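Side-chain contacts in ABC transporter substrate-binding protein (Bradyrhizobium japonicum, PDB 4I1D), which serves as a periplasmic solute-binding protein of an ABC transporter, probably for polyamines such as putrescine and spermidine, and here holds D-malate: residues Asn122-Phe127 with Leu147-Met152; Ala138-Pro143 with Met203-Arg208. All coordinates share one frame; numbering follows the deposited sequence.

Contact 1: Asn122-Phe127 with Leu147-Met152; sequences NSWVDF and LEAALM. With SO4 (sulfate ion), chain K.
The methyl of Ala-149 stands almost exactly over the indole of Trp-124: CB lies 3.6 Å from the centroid of the five-membered ring and 7° off its normal, a CH-pi contact. Met-152, a selenomethionine, one helical turn further on, meets the same indole differently. Its SE sits at the ring edge, 5.2 Å from the five-ring centroid, a Met-aromatic contact, and the bend at chi3 (-77°) turns CE back to within 3.7 Å of Trp-124 CD1. Trp-124 CG is anti to its own carbonyl carbon (chi1 -59°), which carries the indole across to the Ala-149 helix. The backbones themselves come close enough to set Trp-124 CB 3.3 Å from Ala-149 O. Beside it, Val-125 CG2 rests on Met-152 O. No hydrogen bond crosses; the indole NE1 is satisfied by the carbonyl of Gln-225. A leucine in place of Trp-124 would probably leave that carbonyl without its N-H and strip the Ala-149 methyl of the flat face beneath it. Ser-123 is the N-cap of the Trp-124 helix, its OG accepting from Asp-126 N at 3.2 Å, while Asp-126 OD2 takes Asn-122 N through its anti lone pair. Helices 124-128 and 146-153 thus pack chiefly through one indole, with Ile-227 of strand 219-235 touching Trp-124 and Met-152, and Met-203 of strand 201-205 touching Trp-124 and Ala-149.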
ATOM      1  N   ASN A 122     -10.078  10.137 -44.768  1.00 52.59           N
ATOM      2  CA  ASN A 122      -9.037  10.923 -45.414  1.00 55.52           C
ATOM      3  C   ASN A 122      -8.639  12.162 -44.610  1.00 55.80           C
ATOM      4  O   ASN A 122      -7.910  13.030 -45.100  1.00 54.40           O
ATOM      5  CB  ASN A 122      -9.509  11.333 -46.814  1.00 55.98           C
ATOM      6  CG  ASN A 122      -8.395  11.924 -47.648  1.00 57.59           C
ATOM      7  OD1 ASN A 122      -8.472  13.072 -48.104  1.00 59.85           O
ATOM      8  ND2 ASN A 122      -7.342  11.147 -47.840  1.00 49.23           N
ATOM      9  N   SER A 123      -9.120  12.235 -43.374  1.00 49.66           N
ATOM     10  CA  SER A 123      -8.818  13.350 -42.485  1.00 49.03           C
ATOM     11  C   SER A 123      -9.182  12.939 -41.065  1.00 52.15           C
ATOM     12  O   SER A 123      -9.837  11.917 -40.858  1.00 54.42           O
ATOM     13  CB  SER A 123      -9.631  14.576 -42.882  1.00 49.28           C
ATOM     14  OG  SER A 123     -11.014  14.345 -42.636  1.00 54.14           O
ATOM     15  N   TRP A 124      -8.767  13.725 -40.080  1.00 49.49           N
ATOM     16  CA  TRP A 124      -9.152  13.410 -38.713  1.00 49.43           C
ATOM     17  C   TRP A 124     -10.661  13.640 -38.523  1.00 48.34           C
ATOM     18  O   TRP A 124     -11.306  12.964 -37.722  1.00 47.82           O
ATOM     19  CB  TRP A 124      -8.271  14.151 -37.697  1.00 42.79           C
ATOM     20  CG  TRP A 124      -6.848  13.774 -37.915  1.00 44.35           C
ATOM     21  CD1 TRP A 124      -5.840  14.577 -38.359  1.00 44.80           C
ATOM     22  CD2 TRP A 124      -6.292  12.457 -37.796  1.00 44.12           C
ATOM     23  NE1 TRP A 124      -4.678  13.845 -38.496  1.00 44.39           N
ATOM     24  CE2 TRP A 124      -4.934  12.541 -38.153  1.00 48.83           C
ATOM     25  CE3 TRP A 124      -6.809  11.220 -37.389  1.00 46.69           C
ATOM     26  CZ2 TRP A 124      -4.083  11.435 -38.119  1.00 48.54           C
ATOM     27  CZ3 TRP A 124      -5.968  10.121 -37.371  1.00 45.33           C
ATOM     28  CH2 TRP A 124      -4.620  10.239 -37.730  1.00 50.97           C
ATOM     29  N   VAL A 125     -11.227  14.554 -39.302  1.00 46.33           N
ATOM     30  CA  VAL A 125     -12.672  14.751 -39.295  1.00 49.10           C
ATOM     31  C   VAL A 125     -13.368  13.421 -39.616  1.00 52.61           C
ATOM     32  O   VAL A 125     -14.275  12.994 -38.901  1.00 53.74           O
ATOM     33  CB  VAL A 125     -13.087  15.827 -40.300  1.00 57.64           C
ATOM     34  CG1 VAL A 125     -14.582  16.143 -40.171  1.00 59.94           C
ATOM     35  CG2 VAL A 125     -12.248  17.075 -40.097  1.00 61.42           C
ATOM     36  N   ASP A 126     -12.916  12.753 -40.674  1.00 56.01           N
ATOM     37  CA  ASP A 126     -13.443  11.437 -41.021  1.00 52.54           C
ATOM     38  C   ASP A 126     -13.223  10.465 -39.876  1.00 49.99           C
ATOM     39  O   ASP A 126     -14.127   9.731 -39.496  1.00 55.95           O
ATOM     40  CB  ASP A 126     -12.778  10.904 -42.286  1.00 59.80           C
ATOM     41  CG  ASP A 126     -13.097  11.748 -43.517  1.00 71.18           C
ATOM     42  OD1 ASP A 126     -14.119  12.470 -43.508  1.00 68.53           O
ATOM     43  OD2 ASP A 126     -12.322  11.686 -44.497  1.00 72.99           O
ATOM     44  N   PHE A 127     -12.015  10.473 -39.319  1.00 46.85           N
ATOM     45  CA  PHE A 127     -11.674   9.580 -38.215  1.00 46.32           C
ATOM     46  C   PHE A 127     -12.649   9.719 -37.052  1.00 41.51           C
ATOM     47  O   PHE A 127     -13.044   8.725 -36.443  1.00 43.84           O
ATOM     48  CB  PHE A 127     -10.248   9.845 -37.725  1.00 44.98           C
ATOM     49  CG  PHE A 127      -9.736   8.815 -36.749  1.00 45.46           C
ATOM     50  CD1 PHE A 127      -8.989   7.734 -37.188  1.00 46.91           C
ATOM     51  CD2 PHE A 127      -9.987   8.936 -35.394  1.00 46.95           C
ATOM     52  CE1 PHE A 127      -8.503   6.784 -36.292  1.00 48.71           C
ATOM     53  CE2 PHE A 127      -9.502   7.985 -34.491  1.00 47.14           C
ATOM     54  CZ  PHE A 127      -8.763   6.915 -34.944  1.00 46.33           C
ATOM     55  N   LEU A 147      -3.034  15.121 -29.723  1.00 43.31           N
ATOM     56  CA  LEU A 147      -3.720  16.392 -29.487  1.00 40.59           C
ATOM     57  C   LEU A 147      -3.918  17.127 -30.802  1.00 43.68           C
ATOM     58  O   LEU A 147      -5.002  17.634 -31.070  1.00 46.45           O
ATOM     59  CB  LEU A 147      -2.932  17.284 -28.533  1.00 42.03           C
ATOM     60  CG  LEU A 147      -2.772  16.760 -27.109  1.00 49.63           C
ATOM     61  CD1 LEU A 147      -2.250  17.867 -26.217  1.00 56.06           C
ATOM     62  CD2 LEU A 147      -4.098  16.237 -26.586  1.00 43.60           C
ATOM     63  N   GLU A 148      -2.871  17.198 -31.621  1.00 41.40           N
ATOM     64  CA  GLU A 148      -2.999  17.868 -32.924  1.00 47.74           C
ATOM     65  C   GLU A 148      -4.146  17.285 -33.760  1.00 43.37           C
ATOM     66  O   GLU A 148      -4.952  18.027 -34.324  1.00 48.91           O
ATOM     67  CB  GLU A 148      -1.685  17.813 -33.713  1.00 48.46           C
ATOM     68  CG  GLU A 148      -0.592  18.739 -33.187  1.00 55.50           C
ATOM     69  CD  GLU A 148       0.264  18.127 -32.076  1.00 53.55           C
ATOM     70  OE1 GLU A 148       1.331  18.712 -31.782  1.00 52.81           O
ATOM     71  OE2 GLU A 148      -0.114  17.077 -31.501  1.00 49.22           O
ATOM     72  N   ALA A 149      -4.221  15.957 -33.824  1.00 41.39           N
ATOM     73  CA  ALA A 149      -5.229  15.288 -34.644  1.00 41.76           C
ATOM     74  C   ALA A 149      -6.635  15.596 -34.137  1.00 47.42           C
ATOM     75  O   ALA A 149      -7.575  15.791 -34.924  1.00 48.06           O
ATOM     76  CB  ALA A 149      -4.985  13.775 -34.678  1.00 39.04           C
ATOM     77  N   ALA A 150      -6.778  15.636 -32.818  1.00 46.16           N
ATOM     78  CA  ALA A 150      -8.062  15.956 -32.220  1.00 43.38           C
ATOM     79  C   ALA A 150      -8.486  17.367 -32.604  1.00 47.48           C
ATOM     80  O   ALA A 150      -9.653  17.611 -32.861  1.00 49.20           O
ATOM     81  CB  ALA A 150      -8.005  15.807 -30.701  1.00 43.75           C
ATOM     82  N   LEU A 151      -7.543  18.301 -32.641  1.00 54.18           N
ATOM     83  CA  LEU A 151      -7.893  19.673 -32.998  1.00 54.94           C
ATOM     84  C   LEU A 151      -8.275  19.782 -34.475  1.00 51.49           C
ATOM     85  O   LEU A 151      -9.238  20.463 -34.834  1.00 46.67           O
ATOM     86  CB  LEU A 151      -6.762  20.632 -32.645  1.00 53.87           C
ATOM     87  CG  LEU A 151      -6.718  20.930 -31.144  1.00 53.25           C
ATOM     88  CD1 LEU A 151      -5.314  21.289 -30.678  1.00 49.01           C
ATOM     89  CD2 LEU A 151      -7.712  22.016 -30.801  1.00 45.26           C
HETATM   90  N   MSE A 152      -7.532  19.087 -35.329  1.00 45.07           N
HETATM   91  CA  MSE A 152      -7.864  19.063 -36.746  1.00 45.40           C
HETATM   92  C   MSE A 152      -9.234  18.425 -36.969  1.00 46.92           C
HETATM   93  O   MSE A 152      -9.971  18.833 -37.866  1.00 50.44           O
HETATM   94  CB  MSE A 152      -6.775  18.343 -37.546  1.00 44.71           C
HETATM   95  CG  MSE A 152      -5.538  19.209 -37.786  1.00 46.78           C
HETATM   96 SE   MSE A 152      -4.139  18.346 -38.843  0.69 59.11          SE
HETATM   97  CE  MSE A 152      -3.391  17.189 -37.440  1.00 41.72           C
TER
HETATM   98  S   SO4 K 407      -4.405  11.413 -50.563  1.00123.04           S
HETATM   99  O1  SO4 K 407      -4.444  11.248 -52.013  1.00126.34           O
HETATM  100  O2  SO4 K 407      -3.055  11.121 -50.067  1.00121.93           O
HETATM  101  O3  SO4 K 407      -4.790  12.786 -50.220  1.00113.48           O
HETATM  102  O4  SO4 K 407      -5.344  10.462 -49.976  1.00122.19           O

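Contact 2: Ala138-Pro143 with Met203-Arg208. With MLT (D-malate), chain U.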
ATOM      1  N   ALA A 138      -7.981   2.798 -33.420  1.00 41.94           N
ATOM      2  CA  ALA A 138      -6.915   2.856 -32.420  1.00 41.24           C
ATOM      3  C   ALA A 138      -6.251   4.219 -32.497  1.00 47.06           C
ATOM      4  O   ALA A 138      -6.175   4.828 -33.570  1.00 42.67           O
ATOM      5  CB  ALA A 138      -5.888   1.758 -32.651  1.00 35.79           C
ATOM      6  N   LEU A 139      -5.795   4.704 -31.349  1.00 42.41           N
ATOM      7  CA  LEU A 139      -4.996   5.918 -31.289  1.00 48.81           C
ATOM      8  C   LEU A 139      -3.830   5.571 -30.389  1.00 45.27           C
ATOM      9  O   LEU A 139      -3.865   4.547 -29.704  1.00 48.23           O
ATOM     10  CB  LEU A 139      -5.797   7.097 -30.704  1.00 40.73           C
ATOM     11  CG  LEU A 139      -6.891   7.752 -31.559  1.00 46.62           C
ATOM     12  CD1 LEU A 139      -7.637   8.847 -30.760  1.00 35.44           C
ATOM     13  CD2 LEU A 139      -6.304   8.321 -32.852  1.00 41.80           C
ATOM     14  N   ARG A 140      -2.799   6.405 -30.385  1.00 43.42           N
ATOM     15  CA  ARG A 140      -1.642   6.151 -29.531  1.00 40.11           C
ATOM     16  C   ARG A 140      -1.914   6.643 -28.112  1.00 40.19           C
ATOM     17  O   ARG A 140      -2.496   7.714 -27.927  1.00 40.84           O
ATOM     18  CB  ARG A 140      -0.411   6.860 -30.080  1.00 40.70           C
ATOM     19  CG  ARG A 140       0.853   6.545 -29.271  1.00 44.39           C
ATOM     20  CD  ARG A 140       2.067   7.310 -29.782  1.00 41.81           C
ATOM     21  NE  ARG A 140       3.245   6.989 -28.981  1.00 49.26           N
ATOM     22  CZ  ARG A 140       4.306   7.779 -28.846  1.00 53.43           C
ATOM     23  NH1 ARG A 140       4.346   8.961 -29.453  1.00 47.75           N
ATOM     24  NH2 ARG A 140       5.328   7.390 -28.092  1.00 47.80           N
ATOM     25  N   ASN A 141      -1.496   5.870 -27.116  1.00 42.76           N
ATOM     26  CA  ASN A 141      -1.634   6.291 -25.720  1.00 49.29           C
ATOM     27  C   ASN A 141      -0.568   7.316 -25.382  1.00 49.45           C
ATOM     28  O   ASN A 141       0.369   7.026 -24.635  1.00 47.95           O
ATOM     29  CB  ASN A 141      -1.530   5.103 -24.754  1.00 45.71           C
ATOM     30  CG  ASN A 141      -1.986   5.453 -23.339  1.00 53.59           C
ATOM     31  OD1 ASN A 141      -1.943   6.615 -22.920  1.00 53.57           O
ATOM     32  ND2 ASN A 141      -2.433   4.443 -22.598  1.00 59.69           N
ATOM     33  N   HIS A 142      -0.715   8.513 -25.940  1.00 46.35           N
ATOM     34  CA  HIS A 142       0.308   9.539 -25.817  1.00 46.78           C
ATOM     35  C   HIS A 142      -0.186  10.864 -26.379  1.00 44.99           C
ATOM     36  O   HIS A 142      -0.831  10.897 -27.422  1.00 50.87           O
ATOM     37  CB  HIS A 142       1.572   9.103 -26.557  1.00 47.20           C
ATOM     38  CG  HIS A 142       2.812   9.783 -26.080  1.00 58.90           C
ATOM     39  ND1 HIS A 142       3.187  11.038 -26.512  1.00 60.58           N
ATOM     40  CD2 HIS A 142       3.767   9.385 -25.204  1.00 62.06           C
ATOM     41  CE1 HIS A 142       4.318  11.380 -25.925  1.00 61.79           C
ATOM     42  NE2 HIS A 142       4.691  10.395 -25.127  1.00 63.36           N
ATOM     43  N   PRO A 143       0.123  11.965 -25.688  1.00 43.88           N
ATOM     44  CA  PRO A 143      -0.419  13.273 -26.095  1.00 47.72           C
ATOM     45  C   PRO A 143       0.159  13.800 -27.408  1.00 44.12           C
ATOM     46  O   PRO A 143      -0.566  14.443 -28.166  1.00 48.29           O
ATOM     47  CB  PRO A 143      -0.054  14.192 -24.921  1.00 48.83           C
ATOM     48  CG  PRO A 143       1.101  13.486 -24.221  1.00 51.50           C
ATOM     49  CD  PRO A 143       0.845  12.021 -24.403  1.00 42.51           C
HETATM   50  N   MSE A 203      -4.293   5.985 -36.061  1.00 40.52           N
HETATM   51  CA  MSE A 203      -3.105   6.785 -36.261  1.00 46.68           C
HETATM   52  C   MSE A 203      -1.937   5.841 -36.098  1.00 43.59           C
HETATM   53  O   MSE A 203      -1.978   4.942 -35.261  1.00 53.17           O
HETATM   54  CB  MSE A 203      -2.976   7.907 -35.242  1.00 45.04           C
HETATM   55  CG  MSE A 203      -1.665   8.657 -35.419  1.00 51.18           C
HETATM   56 SE   MSE A 203      -1.358  10.084 -34.127  0.64 54.63          SE
HETATM   57  CE  MSE A 203      -2.987  11.071 -34.413  1.00 35.82           C
ATOM     58  N   ALA A 204      -0.902   6.046 -36.898  1.00 41.00           N
ATOM     59  CA  ALA A 204       0.291   5.214 -36.855  1.00 39.57           C
ATOM     60  C   ALA A 204       1.436   5.941 -37.555  1.00 44.96           C
ATOM     61  O   ALA A 204       1.215   6.814 -38.399  1.00 50.61           O
ATOM     62  CB  ALA A 204       0.012   3.856 -37.550  1.00 39.72           C
ATOM     63  N   TRP A 205       2.661   5.578 -37.204  1.00 44.92           N
ATOM     64  CA  TRP A 205       3.826   6.108 -37.883  1.00 38.44           C
ATOM     65  C   TRP A 205       3.892   5.547 -39.302  1.00 43.74           C
ATOM     66  O   TRP A 205       3.713   4.343 -39.518  1.00 49.27           O
ATOM     67  CB  TRP A 205       5.085   5.792 -37.065  1.00 40.67           C
ATOM     68  CG  TRP A 205       5.102   6.534 -35.720  1.00 45.31           C
ATOM     69  CD1 TRP A 205       4.902   7.873 -35.527  1.00 42.92           C
ATOM     70  CD2 TRP A 205       5.345   5.979 -34.418  1.00 45.86           C
ATOM     71  NE1 TRP A 205       4.999   8.184 -34.191  1.00 42.36           N
ATOM     72  CE2 TRP A 205       5.270   7.042 -33.488  1.00 47.23           C
ATOM     73  CE3 TRP A 205       5.629   4.691 -33.949  1.00 41.56           C
ATOM     74  CZ2 TRP A 205       5.455   6.857 -32.118  1.00 44.17           C
ATOM     75  CZ3 TRP A 205       5.815   4.504 -32.585  1.00 42.10           C
ATOM     76  CH2 TRP A 205       5.725   5.581 -31.687  1.00 47.68           C
ATOM     77  N   ASN A 206       4.140   6.415 -40.277  1.00 41.64           N
ATOM     78  CA  ASN A 206       4.021   6.002 -41.668  1.00 47.08           C
ATOM     79  C   ASN A 206       4.936   4.820 -42.001  1.00 50.66           C
ATOM     80  O   ASN A 206       4.599   3.984 -42.834  1.00 48.11           O
ATOM     81  CB  ASN A 206       4.289   7.170 -42.610  1.00 45.16           C
ATOM     82  CG  ASN A 206       5.754   7.541 -42.661  1.00 47.85           C
ATOM     83  OD1 ASN A 206       6.258   8.224 -41.776  1.00 51.58           O
ATOM     84  ND2 ASN A 206       6.448   7.079 -43.694  1.00 47.34           N
ATOM     85  N   GLY A 207       6.080   4.746 -41.328  1.00 52.67           N
ATOM     86  CA  GLY A 207       7.035   3.669 -41.552  1.00 52.73           C
ATOM     87  C   GLY A 207       6.526   2.294 -41.155  1.00 47.98           C
ATOM     88  O   GLY A 207       6.852   1.297 -41.805  1.00 52.68           O
ATOM     89  N   ARG A 208       5.723   2.238 -40.091  1.00 47.46           N
ATOM     90  CA  ARG A 208       5.127   0.985 -39.632  1.00 46.76           C
ATOM     91  C   ARG A 208       4.044   0.514 -40.596  1.00 48.49           C
ATOM     92  O   ARG A 208       3.893  -0.680 -40.836  1.00 53.50           O
ATOM     93  CB  ARG A 208       4.539   1.141 -38.228  1.00 46.38           C
ATOM     94  CG  ARG A 208       5.570   1.067 -37.093  1.00 45.48           C
ATOM     95  CD  ARG A 208       6.132  -0.353 -36.953  1.00 45.58           C
ATOM     96  NE  ARG A 208       7.087  -0.468 -35.855  1.00 52.15           N
ATOM     97  CZ  ARG A 208       7.718  -1.595 -35.540  1.00 53.99           C
ATOM     98  NH1 ARG A 208       7.480  -2.699 -36.238  1.00 53.32           N
ATOM     99  NH2 ARG A 208       8.581  -1.621 -34.532  1.00 53.48           N
TER
HETATM  100  C1  MLT U 417       7.978   2.166 -29.622  1.00 88.64           C
HETATM  101  O1  MLT U 417       8.915   1.837 -28.863  1.00 94.54           O
HETATM  102  O2  MLT U 417       7.137   2.999 -29.214  1.00 89.46           O
HETATM  103  C2  MLT U 417       7.873   1.587 -31.008  1.00 76.95           C
HETATM  104  O3  MLT U 417       8.292   0.234 -31.092  1.00 68.40           O
HETATM  105  C3  MLT U 417       8.745   2.410 -31.932  1.00 85.01           C
HETATM  106  C4  MLT U 417       8.818   1.673 -33.242  1.00 95.43           C
HETATM  107  O4  MLT U 417       9.717   0.825 -33.427  1.00101.03           O
HETATM  108  O5  MLT U 417       7.983   1.890 -34.152  1.00 92.84           O
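Arg-208 NH2 donates to O4 of D-malate at 2.9 Å, and its NE reaches O5 of the same carboxylate at 3.0 Å, nearly straight at 170°. The two parallel N-H donors meet both oxygens of the carboxylate, whose C4 lies in the guanidinium plane at its edge; the bend at chi2 helps bring this end of the arginine round to the ligand. NH1 has another partner, a salt bridge to Asp-37 of the second subunit. Trp-205 flanks the malate, its CZ3 3.7 Å from C3, with O2 in the ring plane at the indole edge. Across the contact, the neighbouring atoms CZ2 and CH2 of the same six-membered ring meet Arg-140: CZ2 stands over one face of its guanidinium, 3.6 Å from NH1, with the two planes 65° apart, and His-142 CG covers the opposite face. Arg-140 and Trp-205 end strands 137-140 and 201-205, parallel neighbours in the sheet of a periplasmic binding protein fold, and helix 206-214 follows directly with Trp-205 as its N-cap. Arg-140 holds its chain extended from CG to NE, and with CG anti to the backbone N (chi1 -176°) it spans the distance to the indole. Earlier along the strands, Met-203 N makes a weak bond to Ala-138 O, and Leu-139 CD2 packs at 4.1 Å on Met-203 CB.

In the fold
Both contacts are largely buried, but the centre of contact 1 lies about 18 Å from the centre of the chain, that of contact 2 about 11 Å. Contact 1 joins two helices through packing, with no hydrogen bond between them; contact 2 joins two parallel strands, apolar at the end that faces the helices and charged where it opens into the malate pocket. They are interleaved along the chain, strand 137-140 running between helices 124-128 and 146-153, and they touch directly: Met-203 CE lies 3.4 Å from Ala-149 CB, and Phe-127 CZ 3.5 Å from Leu-139 CD2. The helix pair therefore packs against the apolar end of contact 2, while Trp-205 and Arg-208 serve the ligand.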